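Cellulosomal scaffoldin adaptor protein B (Acetivibrio cellulolyticus, PDB 3FNK) serves as an adaptor scaffoldin of the cellulosome, this chain being its second type II cohesin, a module that binds dockerins. Local coordinates at residues 14-19 against 133-138; 40-45 against 118-123. All coordinates share one frame; numbering follows the deposited sequence.

From the N terminus, strand 11-16 supplies the first half of interaction 1, and its partner, segment 133-138, comes only after most of the module has been built. Before then the chain runs through strands 26-34 and 39-47. Residues 40-45, on the latter, meet 118-123 and close the shorter loop of interaction 2, which lies wholly within the longer span of interaction 1. Both contacts join the sheet holding strands 11-16 and 118-127 to the one holding strands 39-47 and 136-137, with centres about 14 Å apart. The two sites also touch directly, since strand 136-137 pairs with 39-47 and Phe137 packs on Val44 and Asn45.

Interaction 1: 14-19 against 133-138; sequences MGYDKN and TTVVFE
Met14 reaches from strand 11-16 across to Val135 and Phe137, and its thioether meets both. The side chain leaves the backbone extended, with CG anti to the backbone N (chi1 -165°), then bends at its last torsion (chi3 -61°), which swings the methyl toward the phenylalanine. Met14 CE thus comes to 3.7 Å from Phe137 CZ, while Met14 SD rests 3.9 Å from Val135 CG1. The methionine crosses the valine at about a right angle, but meets the phenylalanine on a slant. The Phe137 ring also turns an edge to the opposing backbone: Met14 N lies close to the ring plane, 3.6 Å from Phe137 CE1.

Farther along the strand, Tyr16 stretches across, its CB aimed past the other segment and only the phenolic end touching it. The hydroxyl abuts the branch point of the valine, Tyr16 OH to Val135 CB being 3.4 Å, with Val135 CG2 slightly more distant. This oxygen is buried against hydrocarbon and has no hydrogen-bonding partner in the model. Ile46 of strand 39-47 packs on both Met14 and Val135, and Ala29 of strand 26-34 backs the methionine. Apolar side chains interleaved between facing sheets in this way form the core of the jelly-roll beta sandwich characteristic of cohesin modules.

Interaction 2: 40-45 against 118-123; sequences SGYQVN and GTLAVV
Tyr42 points its ring across at Leu120 and Ala121, two successive residues whose CB atoms both point toward its strand because they form a classic beta bulge: both face Val31 on the neighbouring strand 26-34. The contact lies in the core of the cohesin beta sandwich, where bulged strand 118-127 of one sheet faces strand 39-47 of the other.

The close packing is along one flank of the phenol. The leucine and tyrosine side chains run alongside one another, heading opposite ways, which leaves Leu120 CD1 beside the base of the ring, 3.7 Å from Tyr42 CD2 and only slightly farther from Tyr42 CG, at an oblique approach. The Leu120 CB methylene follows the same flank, 4.0 Å from Tyr42 CE2. At the outer end the methyl of Ala121 takes over, with Ala121 CB 3.4 Å from Tyr42 OH. What sends the ring across is its first torsion, which sets CG between the backbone N and the carbonyl carbon (chi1 71°). Pro70, Leu76 and Arg100 add to the enclosure of this buried tyrosine.

Beyond the hydroxyl the contact is looser, and a water bridges the two strands where no direct polar bond does. It lies in the plane of the phenol ring, at a short 2.5 Å from Tyr42 OH, and donates to Leu120 O across 2.6 Å.

Interaction 1: 14-19 against 133-138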
# COMPACT_ATOMS: atom_id res chain seq x y z
N MET A 14 4.86 1.37 4.46
CA MET A 14 4.01 2.58 4.37
C MET A 14 4.70 3.78 5.04
O MET A 14 5.11 3.66 6.19
CB MET A 14 2.67 2.29 5.06
CG MET A 14 1.57 3.29 4.74
SD MET A 14 0.10 2.84 5.66
CE MET A 14 -0.24 1.20 4.99
N GLY A 15 4.82 4.91 4.33
CA GLY A 15 5.24 6.18 4.94
C GLY A 15 4.11 7.22 5.04
O GLY A 15 3.21 7.23 4.17
N TYR A 16 4.13 8.05 6.09
CA TYR A 16 3.17 9.16 6.28
C TYR A 16 3.76 10.48 5.91
O TYR A 16 4.93 10.72 6.16
CB TYR A 16 2.71 9.27 7.71
CG TYR A 16 2.10 8.02 8.26
CD1 TYR A 16 1.13 7.33 7.53
CD2 TYR A 16 2.48 7.51 9.51
CE1 TYR A 16 0.58 6.17 8.02
CE2 TYR A 16 1.91 6.34 10.02
CZ TYR A 16 0.96 5.68 9.26
OH TYR A 16 0.36 4.51 9.71
N ASP A 17 2.96 11.38 5.34
CA ASP A 17 3.47 12.71 5.14
C ASP A 17 3.52 13.48 6.48
O ASP A 17 4.23 14.46 6.57
CB ASP A 17 2.75 13.47 4.01
CG ASP A 17 1.31 13.83 4.32
OD1 ASP A 17 0.71 13.37 5.30
OD2 ASP A 17 0.76 14.61 3.52
N LYS A 18 2.79 12.99 7.48
CA LYS A 18 2.88 13.47 8.86
C LYS A 18 2.43 12.41 9.87
O LYS A 18 1.57 11.57 9.59
CB LYS A 18 2.08 14.77 9.06
CG LYS A 18 0.57 14.58 9.19
CD LYS A 18 -0.18 15.85 8.83
CE LYS A 18 0.12 16.27 7.41
NZ LYS A 18 -1.08 16.93 6.82
N ASN A 19 3.03 12.51 11.06
CA ASN A 19 2.84 11.62 12.21
C ASN A 19 1.72 12.08 13.13
O ASN A 19 1.15 11.30 13.91
CB ASN A 19 4.16 11.56 13.01
CG ASN A 19 5.07 12.82 12.78
OD1 ASN A 19 4.62 13.89 12.32
ND2 ASN A 19 6.36 12.68 13.11
N THR A 133 -2.98 6.00 17.60
CA THR A 133 -3.48 5.03 16.63
C THR A 133 -2.43 4.51 15.66
O THR A 133 -1.56 5.26 15.20
CB THR A 133 -4.75 5.60 15.87
OG1 THR A 133 -5.55 4.53 15.37
CG2 THR A 133 -4.38 6.58 14.78
N THR A 134 -2.54 3.22 15.34
CA THR A 134 -1.64 2.58 14.37
C THR A 134 -2.36 1.90 13.20
O THR A 134 -3.44 1.30 13.34
CB THR A 134 -0.74 1.57 15.06
OG1 THR A 134 -1.56 0.66 15.81
CG2 THR A 134 0.20 2.27 16.04
N VAL A 135 -1.74 2.01 12.03
CA VAL A 135 -2.15 1.31 10.82
C VAL A 135 -1.13 0.19 10.58
O VAL A 135 0.07 0.43 10.69
CB VAL A 135 -2.18 2.31 9.66
CG1 VAL A 135 -2.42 1.62 8.32
CG2 VAL A 135 -3.25 3.37 9.94
N VAL A 136 -1.61 -1.02 10.27
CA VAL A 136 -0.71 -2.13 9.97
C VAL A 136 -1.04 -2.86 8.64
O VAL A 136 -2.21 -2.84 8.18
CB VAL A 136 -0.63 -3.15 11.14
CG1 VAL A 136 -0.04 -2.48 12.43
CG2 VAL A 136 -1.99 -3.80 11.43
N PHE A 137 -0.00 -3.46 8.03
CA PHE A 137 -0.18 -4.52 7.05
C PHE A 137 -0.48 -5.74 7.87
O PHE A 137 0.22 -6.03 8.84
CB PHE A 137 1.08 -4.77 6.19
CG PHE A 137 1.49 -3.60 5.33
CD1 PHE A 137 2.54 -2.79 5.70
CD2 PHE A 137 0.75 -3.26 4.17
CE1 PHE A 137 2.92 -1.67 4.91
CE2 PHE A 137 1.09 -2.16 3.38
CZ PHE A 137 2.20 -1.36 3.76
N GLU A 138 -1.50 -6.47 7.48
CA GLU A 138 -1.91 -7.56 8.31
C GLU A 138 -2.54 -8.66 7.47
O GLU A 138 -3.33 -8.39 6.58
CB GLU A 138 -2.93 -7.00 9.30
CG GLU A 138 -3.69 -8.01 10.05
CD GLU A 138 -4.62 -7.37 11.02
OE1 GLU A 138 -4.12 -6.68 11.95
OE2 GLU A 138 -5.86 -7.53 10.85

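Interaction 2: 40-45 against 118-123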
# COMPACT_ATOMS: atom_id res chain seq x y z
N SER A 40 6.24 -6.79 -10.54
CA SER A 40 5.19 -6.46 -11.53
C SER A 40 3.79 -6.21 -10.96
O SER A 40 2.86 -5.98 -11.74
CB SER A 40 5.08 -7.54 -12.60
OG SER A 40 4.64 -8.72 -11.97
N GLY A 41 3.63 -6.31 -9.63
CA GLY A 41 2.30 -6.09 -9.01
C GLY A 41 2.23 -6.45 -7.54
O GLY A 41 3.11 -7.14 -7.02
N TYR A 42 1.21 -5.95 -6.86
CA TYR A 42 1.08 -6.12 -5.41
C TYR A 42 -0.33 -6.37 -5.03
O TYR A 42 -1.27 -5.87 -5.71
CB TYR A 42 1.49 -4.86 -4.65
CG TYR A 42 0.51 -3.65 -4.78
CD1 TYR A 42 -0.58 -3.51 -3.91
CD2 TYR A 42 0.68 -2.70 -5.77
CE1 TYR A 42 -1.50 -2.45 -4.04
CE2 TYR A 42 -0.23 -1.58 -5.89
CZ TYR A 42 -1.30 -1.49 -5.03
OH TYR A 42 -2.17 -0.42 -5.13
N GLN A 43 -0.49 -7.10 -3.94
CA GLN A 43 -1.73 -7.08 -3.20
C GLN A 43 -1.35 -6.78 -1.75
O GLN A 43 -0.43 -7.41 -1.23
CB GLN A 43 -2.46 -8.41 -3.29
CG GLN A 43 -3.79 -8.34 -2.54
CD GLN A 43 -4.43 -9.71 -2.44
OE1 GLN A 43 -3.80 -10.71 -2.74
NE2 GLN A 43 -5.69 -9.75 -2.04
N VAL A 44 -2.05 -5.85 -1.11
CA VAL A 44 -1.82 -5.59 0.33
C VAL A 44 -3.10 -5.45 1.10
O VAL A 44 -4.06 -4.90 0.60
CB VAL A 44 -0.98 -4.30 0.57
CG1 VAL A 44 0.41 -4.47 0.01
CG2 VAL A 44 -1.65 -3.07 -0.01
N ASN A 45 -3.09 -5.92 2.34
CA ASN A 45 -4.24 -5.87 3.23
C ASN A 45 -3.85 -4.95 4.41
O ASN A 45 -2.82 -5.17 5.07
CB ASN A 45 -4.56 -7.28 3.70
CG ASN A 45 -5.94 -7.38 4.30
OD1 ASN A 45 -6.95 -7.21 3.62
ND2 ASN A 45 -5.99 -7.69 5.60
N GLY A 118 10.16 2.20 -5.57
CA GLY A 118 9.30 3.34 -5.73
C GLY A 118 7.96 3.21 -5.04
O GLY A 118 7.67 2.22 -4.35
N THR A 119 7.13 4.21 -5.24
CA THR A 119 5.83 4.20 -4.58
C THR A 119 4.79 3.43 -5.44
O THR A 119 4.85 3.45 -6.68
CB THR A 119 5.34 5.62 -4.32
OG1 THR A 119 5.23 6.28 -5.58
CG2 THR A 119 6.36 6.37 -3.43
N LEU A 120 3.84 2.81 -4.74
CA LEU A 120 2.84 1.91 -5.32
C LEU A 120 1.43 2.45 -5.27
O LEU A 120 0.62 2.15 -6.14
CB LEU A 120 2.86 0.54 -4.59
CG LEU A 120 4.16 -0.29 -4.62
CD1 LEU A 120 3.85 -1.66 -4.09
CD2 LEU A 120 4.73 -0.38 -6.03
N ALA A 121 1.13 3.22 -4.23
CA ALA A 121 -0.24 3.53 -3.89
C ALA A 121 -0.30 4.53 -2.75
O ALA A 121 0.49 4.46 -1.75
CB ALA A 121 -0.96 2.26 -3.49
N VAL A 122 -1.25 5.45 -2.88
CA VAL A 122 -1.50 6.46 -1.87
C VAL A 122 -2.96 6.39 -1.43
O VAL A 122 -3.89 6.38 -2.24
CB VAL A 122 -1.18 7.88 -2.35
CG1 VAL A 122 -1.22 8.86 -1.16
CG2 VAL A 122 0.15 7.94 -3.05
N VAL A 123 -3.14 6.29 -0.12
CA VAL A 123 -4.42 6.30 0.51
C VAL A 123 -4.43 7.48 1.49
O VAL A 123 -3.37 7.90 1.97
CB VAL A 123 -4.61 4.98 1.21
CG1 VAL A 123 -5.86 4.95 2.02
CG2 VAL A 123 -4.62 3.84 0.17
O HOH W 1 -1.86 1.50 -6.66